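Alpha/beta hydrolase (Enterobacter asburiae, PDB 6KMO) is an esterase or lipase of the alpha/beta hydrolase family and probably hydrolyses carboxylic ester bonds. Local coordinates at residues G130-Y135 with I167-S172; S188-A193 with G265-L270; K289-A292 with P296-V299. The protein carries 2 engineered substitutions. All coordinates share one frame; numbering follows the deposited sequence. Where two conformers were deposited one is given.

Contact 1: G130-Y135 with I167-S172; sequences GAAAVY and IGVDGS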
loop_
_atom_site.group_PDB
_atom_site.type_symbol
_atom_site.label_atom_id
_atom_site.label_comp_id
_atom_site.label_asym_id
_atom_site.label_seq_id
_atom_site.Cartn_x
_atom_site.Cartn_y
_atom_site.Cartn_z
ATOM N N GLY A 130 11.095 -13.286 2.814
ATOM C CA GLY A 130 12.185 -14.243 2.705
ATOM C C GLY A 130 13.364 -13.983 3.606
ATOM O O GLY A 130 14.376 -14.697 3.500
ATOM N N ALA A 131 13.304 -12.982 4.468
ATOM C CA ALA A 131 14.411 -12.552 5.302
ATOM C C ALA A 131 14.211 -13.045 6.728
ATOM O O ALA A 131 13.092 -13.317 7.163
ATOM C CB ALA A 131 14.526 -11.029 5.294
ATOM N N ALA A 132 15.309 -13.153 7.467
ATOM C CA ALA A 132 15.226 -13.477 8.878
ATOM C C ALA A 132 14.829 -12.257 9.695
ATOM O O ALA A 132 15.294 -11.145 9.434
ATOM C CB ALA A 132 16.575 -13.982 9.393
ATOM N N ALA A 133 13.968 -12.468 10.681
ATOM C CA ALA A 133 13.638 -11.446 11.666
ATOM C C ALA A 133 14.434 -11.673 12.938
ATOM O O ALA A 133 14.553 -12.807 13.413
ATOM C CB ALA A 133 12.149 -11.481 12.014
ATOM N N VAL A 134 14.941 -10.599 13.514
ATOM C CA VAL A 134 15.632 -10.641 14.798
ATOM C C VAL A 134 14.841 -9.769 15.769
ATOM O O VAL A 134 15.027 -8.544 15.837
ATOM C CB VAL A 134 17.094 -10.200 14.703
ATOM C CG1 VAL A 134 17.788 -10.357 16.053
ATOM C CG2 VAL A 134 17.809 -10.985 13.603
ATOM N N TYR A 135 13.937 -10.400 16.509
ATOM C CA TYR A 135 13.170 -9.734 17.555
ATOM C C TYR A 135 14.082 -9.420 18.728
ATOM O O TYR A 135 14.853 -10.278 19.158
ATOM C CB TYR A 135 12.013 -10.666 18.000
ATOM C CG TYR A 135 11.394 -10.293 19.323
ATOM C CD1 TYR A 135 10.238 -9.542 19.381
ATOM C CD2 TYR A 135 11.981 -10.671 20.520
ATOM C CE1 TYR A 135 9.682 -9.159 20.590
ATOM C CE2 TYR A 135 11.443 -10.278 21.731
ATOM C CZ TYR A 135 10.298 -9.526 21.757
ATOM O OH TYR A 135 9.775 -9.110 22.953
ATOM N N ILE A 167 24.193 -16.286 13.672
ATOM C CA ILE A 167 22.796 -16.671 13.547
ATOM C C ILE A 167 22.407 -16.924 12.094
ATOM O O ILE A 167 21.221 -16.956 11.764
ATOM C CB ILE A 167 21.853 -15.650 14.222
ATOM C CG1 ILE A 167 22.044 -14.241 13.652
ATOM C CG2 ILE A 167 22.051 -15.684 15.716
ATOM C CD1 ILE A 167 20.922 -13.277 14.030
ATOM N N GLY A 168 23.388 -17.095 11.212
ATOM C CA GLY A 168 23.102 -17.412 9.833
ATOM C C GLY A 168 22.584 -16.250 9.022
ATOM O O GLY A 168 21.850 -16.462 8.048
ATOM N N VAL A 169 22.986 -15.036 9.364
ATOM C CA VAL A 169 22.509 -13.814 8.728
ATOM C C VAL A 169 23.685 -13.060 8.141
ATOM O O VAL A 169 24.775 -13.037 8.726
ATOM C CB VAL A 169 21.758 -12.963 9.787
ATOM C CG1 VAL A 169 21.776 -11.471 9.453
ATOM C CG2 VAL A 169 20.359 -13.554 9.963
ATOM N N ASP A 170 23.468 -12.468 6.968
ATOM C CA ASP A 170 24.370 -11.477 6.400
ATOM C C ASP A 170 24.020 -10.128 7.015
ATOM O O ASP A 170 23.101 -9.431 6.556
ATOM C CB ASP A 170 24.222 -11.428 4.889
ATOM C CG ASP A 170 25.146 -10.430 4.246
ATOM O OD1 ASP A 170 25.880 -9.728 4.977
ATOM O OD2 ASP A 170 25.093 -10.339 2.995
ATOM N N GLY A 171 24.742 -9.755 8.065
ATOM C CA GLY A 171 24.486 -8.510 8.765
ATOM C C GLY A 171 24.728 -7.265 7.954
ATOM O O GLY A 171 24.331 -6.181 8.399
ATOM N N SER A 172 25.377 -7.377 6.801
ATOM C CA SER A 172 25.543 -6.229 5.927
ATOM C C SER A 172 24.284 -5.900 5.138
ATOM O O SER A 172 24.230 -4.830 4.516
ATOM C CB SER A 172 26.713 -6.454 4.951
ATOM O OG SER A 172 26.368 -7.291 3.862
#
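Ala132 and Val169 bring the two backbones closest, with CA atoms 7.3 Å apart, and the gap widens to 9.4 Å between the CA atoms of Val134 and Ile167. Gly130, the first residue past the preceding helix (phi 74°), and Ala131 lead into strand 132-136. This is an inner strand of the central sheet of the alpha/beta hydrolase fold. Its backbone bonds go to Pro100, Phe102 and Phe104 on one neighbour and to Val90 on the other.

The contact is made by methyl groups alone. Ala132 CB meets Val169 CG2 at 3.9 Å. At chi1 154° Val169 sets CG1 anti to the backbone N, and CG2, beside that N, meets Ala132. Val134 CG2 meets Ile167 CD1, also at 3.9 Å. The two side chains are set at a slant and touch only through these end methyls. Ile167 is extended beyond CG1 (chi2 166°), which carries CD1 out to the valine. Ile89 packs on Ile167 and Ala101 on Val169.

Asp170 OD1 accepts from Ser172 N at 3.0 Å and from Ser172 OG at 2.7 Å. The first bond closes an Asx turn, and both donors come from the same face of the carboxylate. Asp170 OD2 pairs with Arg173 in a salt bridge. Cohesion between the two segments is apolar, while the polar groups of the turn are engaged locally.

Contact 2: S188-A193 with G265-L270; sequences SVALQA and GFPETL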
loop_
_atom_site.group_PDB
_atom_site.type_symbol
_atom_site.label_atom_id
_atom_site.label_comp_id
_atom_site.label_asym_id
_atom_site.label_seq_id
_atom_site.Cartn_x
_atom_site.Cartn_y
_atom_site.Cartn_z
ATOM N N SER A 188 14.302 5.600 15.924
ATOM C CA SER A 188 15.275 5.894 16.968
ATOM C C SER A 188 16.593 5.189 16.700
ATOM O O SER A 188 17.675 5.761 16.903
ATOM C CB SER A 188 14.688 5.453 18.300
ATOM O OG SER A 188 15.435 5.966 19.370
ATOM N N VAL A 189 16.532 3.933 16.263
ATOM C CA VAL A 189 17.746 3.181 15.957
ATOM C C VAL A 189 18.419 3.750 14.721
ATOM O O VAL A 189 19.644 3.892 14.679
ATOM C CB VAL A 189 17.418 1.686 15.812
ATOM C CG1 VAL A 189 18.600 0.907 15.213
ATOM C CG2 VAL A 189 17.049 1.107 17.162
ATOM N N ALA A 190 17.639 4.103 13.701
ATOM C CA ALA A 190 18.222 4.698 12.505
ATOM C C ALA A 190 18.930 6.016 12.824
ATOM O O ALA A 190 20.010 6.295 12.281
ATOM C CB ALA A 190 17.156 4.893 11.426
ATOM N N LEU A 191 18.352 6.836 13.699
ATOM C CA LEU A 191 18.968 8.121 14.041
ATOM C C LEU A 191 20.210 7.925 14.904
ATOM O O LEU A 191 21.196 8.658 14.754
ATOM C CB LEU A 191 17.949 9.026 14.719
ATOM C CG LEU A 191 16.838 9.570 13.814
ATOM C CD1 LEU A 191 15.690 10.130 14.621
ATOM C CD2 LEU A 191 17.385 10.598 12.832
ATOM N N GLN A 192 20.211 6.931 15.792
ATOM C CA GLN A 192 21.443 6.608 16.506
ATOM C C GLN A 192 22.513 6.134 15.529
ATOM O O GLN A 192 23.672 6.557 15.610
ATOM C CB GLN A 192 21.180 5.517 17.542
ATOM C CG GLN A 192 20.422 5.975 18.768
ATOM C CD GLN A 192 20.102 4.815 19.674
ATOM O OE1 GLN A 192 20.954 4.353 20.424
ATOM N NE2 GLN A 192 18.885 4.309 19.581
ATOM N N ALA A 193 22.155 5.251 14.604
ATOM C CA ALA A 193 23.129 4.754 13.634
ATOM C C ALA A 193 23.723 5.889 12.809
ATOM O O ALA A 193 24.922 5.880 12.506
ATOM C CB ALA A 193 22.496 3.683 12.748
ATOM N N GLY A 265 19.906 11.715 5.195
ATOM C CA GLY A 265 20.637 10.473 5.276
ATOM C C GLY A 265 19.917 9.332 5.977
ATOM O O GLY A 265 20.475 8.238 6.080
ATOM N N PHE A 266 18.697 9.555 6.457
ATOM C CA PHE A 266 17.901 8.472 7.036
ATOM C C PHE A 266 17.757 7.356 6.000
ATOM O O PHE A 266 17.719 7.617 4.799
ATOM C CB PHE A 266 16.521 9.071 7.324
ATOM C CG PHE A 266 15.642 8.339 8.328
ATOM C CD1 PHE A 266 15.795 8.515 9.696
ATOM C CD2 PHE A 266 14.578 7.563 7.884
ATOM C CE1 PHE A 266 14.936 7.903 10.589
ATOM C CE2 PHE A 266 13.707 6.949 8.784
ATOM C CZ PHE A 266 13.888 7.119 10.128
ATOM N N PRO A 267 17.677 6.099 6.434
ATOM C CA PRO A 267 17.546 5.007 5.457
ATOM C C PRO A 267 16.259 5.098 4.644
ATOM O O PRO A 267 15.260 5.684 5.071
ATOM C CB PRO A 267 17.555 3.736 6.322
ATOM C CG PRO A 267 18.251 4.150 7.605
ATOM C CD PRO A 267 17.869 5.597 7.806
ATOM N N GLU A 268 16.280 4.473 3.474
ATOM C CA GLU A 268 15.066 4.322 2.685
ATOM C C GLU A 268 13.989 3.691 3.551
ATOM O O GLU A 268 14.260 2.765 4.323
ATOM C CB GLU A 268 15.329 3.473 1.447
ATOM C CG GLU A 268 16.394 4.080 0.536
ATOM C CD GLU A 268 16.296 3.662 -0.917
ATOM O OE1 GLU A 268 15.227 3.236 -1.389
ATOM O OE2 GLU A 268 17.333 3.779 -1.611
ATOM N N THR A 269 12.750 4.169 3.403
ATOM C CA THR A 269 11.704 3.879 4.371
ATOM C C THR A 269 10.360 3.631 3.710
ATOM O O THR A 269 9.999 4.290 2.728
ATOM C CB THR A 269 11.590 5.059 5.353
ATOM O OG1 THR A 269 12.783 5.156 6.136
ATOM C CG2 THR A 269 10.438 4.915 6.312
ATOM N N LEU A 270 9.617 2.681 4.278
ATOM C CA LEU A 270 8.202 2.467 4.011
ATOM C C LEU A 270 7.460 2.758 5.305
ATOM O O LEU A 270 7.820 2.212 6.358
ATOM C CB LEU A 270 7.931 1.026 3.591
ATOM C CG LEU A 270 6.450 0.631 3.515
ATOM C CD1 LEU A 270 5.705 1.411 2.443
ATOM C CD2 LEU A 270 6.320 -0.848 3.235
#
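Ala190 packs against Phe266 and Pro267 where helix 181-195 of the alpha/beta hydrolase fold meets the loop leading into strand 269-274. A GxSxG sequence that runs into the start of this helix is consistent with the nucleophile elbow of the family. The backbones come closest at Ala190 and Phe266, with CA atoms 6.7 Å apart.

Apolar packing makes up the whole contact. Ala190 CB points at the loop and touches both rings, in the angle they form. It lies 3.8 Å from Phe266 CE1 and equally 3.8 Å from Pro267 CD. It comes to the Phe266 ring obliquely. Leu191 meets the same CD1-CE1 stretch of the ring. Its CD2 stands at the ring edge, near the plane, 4.1 Å from Phe266 CD1. Its CG is also 4.1 Å from Phe266 CE1. The phenylalanine ring is carried to the helix by its first torsion, with CG anti to the backbone N (chi1 -160°).

Hydrogen bonds stay within each segment or go to other parts of the chain. On the helix, Gln192 NE2 makes a weak bond to Ser188 O and a further one to Ile150 O. Gln192 also packs on Leu8 of the second subunit. At the start of the strand, Thr269 OG1 has Asn204 ND2 as a second partner. The same hydroxyl turns back on its own chain to Pro267 O, 2.7 Å from OG1, and meets that oxygen from 38° out of the carbonyl plane.

Contact 3: K289-A292 with P296-V299; sequences KLDA and PVTV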
loop_
_atom_site.group_PDB
_atom_site.type_symbol
_atom_site.label_atom_id
_atom_site.label_comp_id
_atom_site.label_asym_id
_atom_site.label_seq_id
_atom_site.Cartn_x
_atom_site.Cartn_y
_atom_site.Cartn_z
ATOM N N LYS A 289 8.200 14.765 6.018
ATOM C CA LYS A 289 9.461 15.352 6.466
ATOM C C LYS A 289 10.652 14.580 5.917
ATOM O O LYS A 289 11.671 15.180 5.525
ATOM C CB LYS A 289 9.497 15.431 7.990
ATOM C CG LYS A 289 8.535 16.473 8.543
ATOM C CD LYS A 289 8.710 16.723 10.035
ATOM C CE LYS A 289 9.995 17.517 10.307
ATOM N NZ LYS A 289 10.004 18.349 11.592
ATOM N N LEU A 290 10.569 13.251 5.902
ATOM C CA LEU A 290 11.653 12.448 5.347
ATOM C C LEU A 290 11.859 12.802 3.885
ATOM O O LEU A 290 12.988 13.013 3.434
ATOM C CB LEU A 290 11.342 10.960 5.515
ATOM C CG LEU A 290 11.426 10.377 6.923
ATOM C CD1 LEU A 290 11.032 8.915 6.866
ATOM C CD2 LEU A 290 12.816 10.503 7.494
ATOM N N ASP A 291 10.769 12.898 3.128
ATOM C CA ASP A 291 10.915 13.190 1.704
ATOM C C ASP A 291 11.526 14.568 1.486
ATOM O O ASP A 291 12.349 14.751 0.582
ATOM C CB ASP A 291 9.560 13.091 1.019
ATOM C CG ASP A 291 9.632 13.364 -0.456
ATOM O OD1 ASP A 291 10.061 12.482 -1.224
ATOM O OD2 ASP A 291 9.237 14.489 -0.860
ATOM N N ALA A 292 11.171 15.535 2.333
ATOM C CA ALA A 292 11.745 16.874 2.205
ATOM C C ALA A 292 13.232 16.866 2.503
ATOM O O ALA A 292 13.955 17.761 2.041
ATOM C CB ALA A 292 11.022 17.836 3.129
ATOM N N PRO A 296 14.497 8.574 0.325
ATOM C CA PRO A 296 13.506 7.792 -0.431
ATOM C C PRO A 296 12.497 7.184 0.531
ATOM O O PRO A 296 12.852 6.393 1.409
ATOM C CB PRO A 296 14.351 6.730 -1.145
ATOM C CG PRO A 296 15.761 7.322 -1.153
ATOM C CD PRO A 296 15.854 8.014 0.164
ATOM N N VAL A 297 11.239 7.577 0.390
ATOM C CA VAL A 297 10.201 7.174 1.333
ATOM C C VAL A 297 8.875 6.968 0.610
ATOM O O VAL A 297 8.476 7.762 -0.256
ATOM C CB VAL A 297 10.083 8.163 2.511
ATOM C CG1 VAL A 297 9.780 9.567 2.013
ATOM C CG2 VAL A 297 9.015 7.705 3.472
ATOM N N THR A 298 8.183 5.898 0.988
ATOM C CA THR A 298 6.844 5.569 0.514
ATOM C C THR A 298 5.921 5.599 1.714
ATOM O O THR A 298 6.253 5.024 2.757
ATOM C CB THR A 298 6.835 4.162 -0.090
ATOM O OG1 THR A 298 7.741 4.102 -1.197
ATOM C CG2 THR A 298 5.457 3.782 -0.578
ATOM N N VAL A 299 4.776 6.269 1.580
ATOM C CA VAL A 299 3.770 6.319 2.641
ATOM C C VAL A 299 2.468 5.762 2.083
ATOM O O VAL A 299 1.922 6.308 1.119
ATOM C CB VAL A 299 3.554 7.741 3.166
ATOM C CG1 VAL A 299 2.488 7.749 4.250
ATOM C CG2 VAL A 299 4.867 8.321 3.721
HETATM O O HOH W 1 10.302 9.703 -1.563
#
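Leu290 and Asp291, in the last turn of helix 280-292, grip the two methyls of Val297. The segment starts at Lys289, whose CB points away from the strand and whose NZ is held by the carbonyl oxygens of Leu256 and Ala258. Leu290 points toward Val297, and the two side chains cross at about a right angle. Leu290 CB lies 4.1 Å from Val297 CG1. At its far end, Leu290 CD1 lies 4.1 Å from Val297 CG2. Phe266, Leu263 and Thr269 also pack on this leucine.

Helix and strand belong to a beta-alpha-beta unit of the alpha/beta hydrolase fold. Strand 269-274 leads through the helix to strand 297-302, its neighbour in the sheet and one of the two outermost strands within this chain.

Asp291 follows. Its CB is 3.7 Å from Val297 CG1, and its backbone N is 3.6 Å from the same methyl. Val297 holds CG1 between its backbone N and carbonyl carbon (chi1 58°), where that branch faces the helix. The aspartate carboxylate has partners at both oxygens. OD2 accepts from Ala30 N of the second subunit. Water 1 lies 2.8 Å from Asp291 OD1, to which it probably donates. The same water accepts from the backbone N of Val297 at 3.0 Å, and so probably bridges the helix end to the start of the strand.

From the N terminus, contact 1 comes first. It closes a loop of 31 residues that includes helix 148-163, and sets 167-172 against strand 132-136. Contact 2 opens after that and spans 71 residues, joining helix 181-195 to the approach to strand 269-274. Contact 3 follows with a short turn of three residues between helix 280-292 and strand 297-302. The three run in series, and none nests in or crosses another. Contact 1 stands apart, its centre about 18 Å from that of contact 2. Contacts 2 and 3 touch: Thr269 pairs with Pro296 and Thr298 by probable backbone hydrogen bonds. All three reach one sheet.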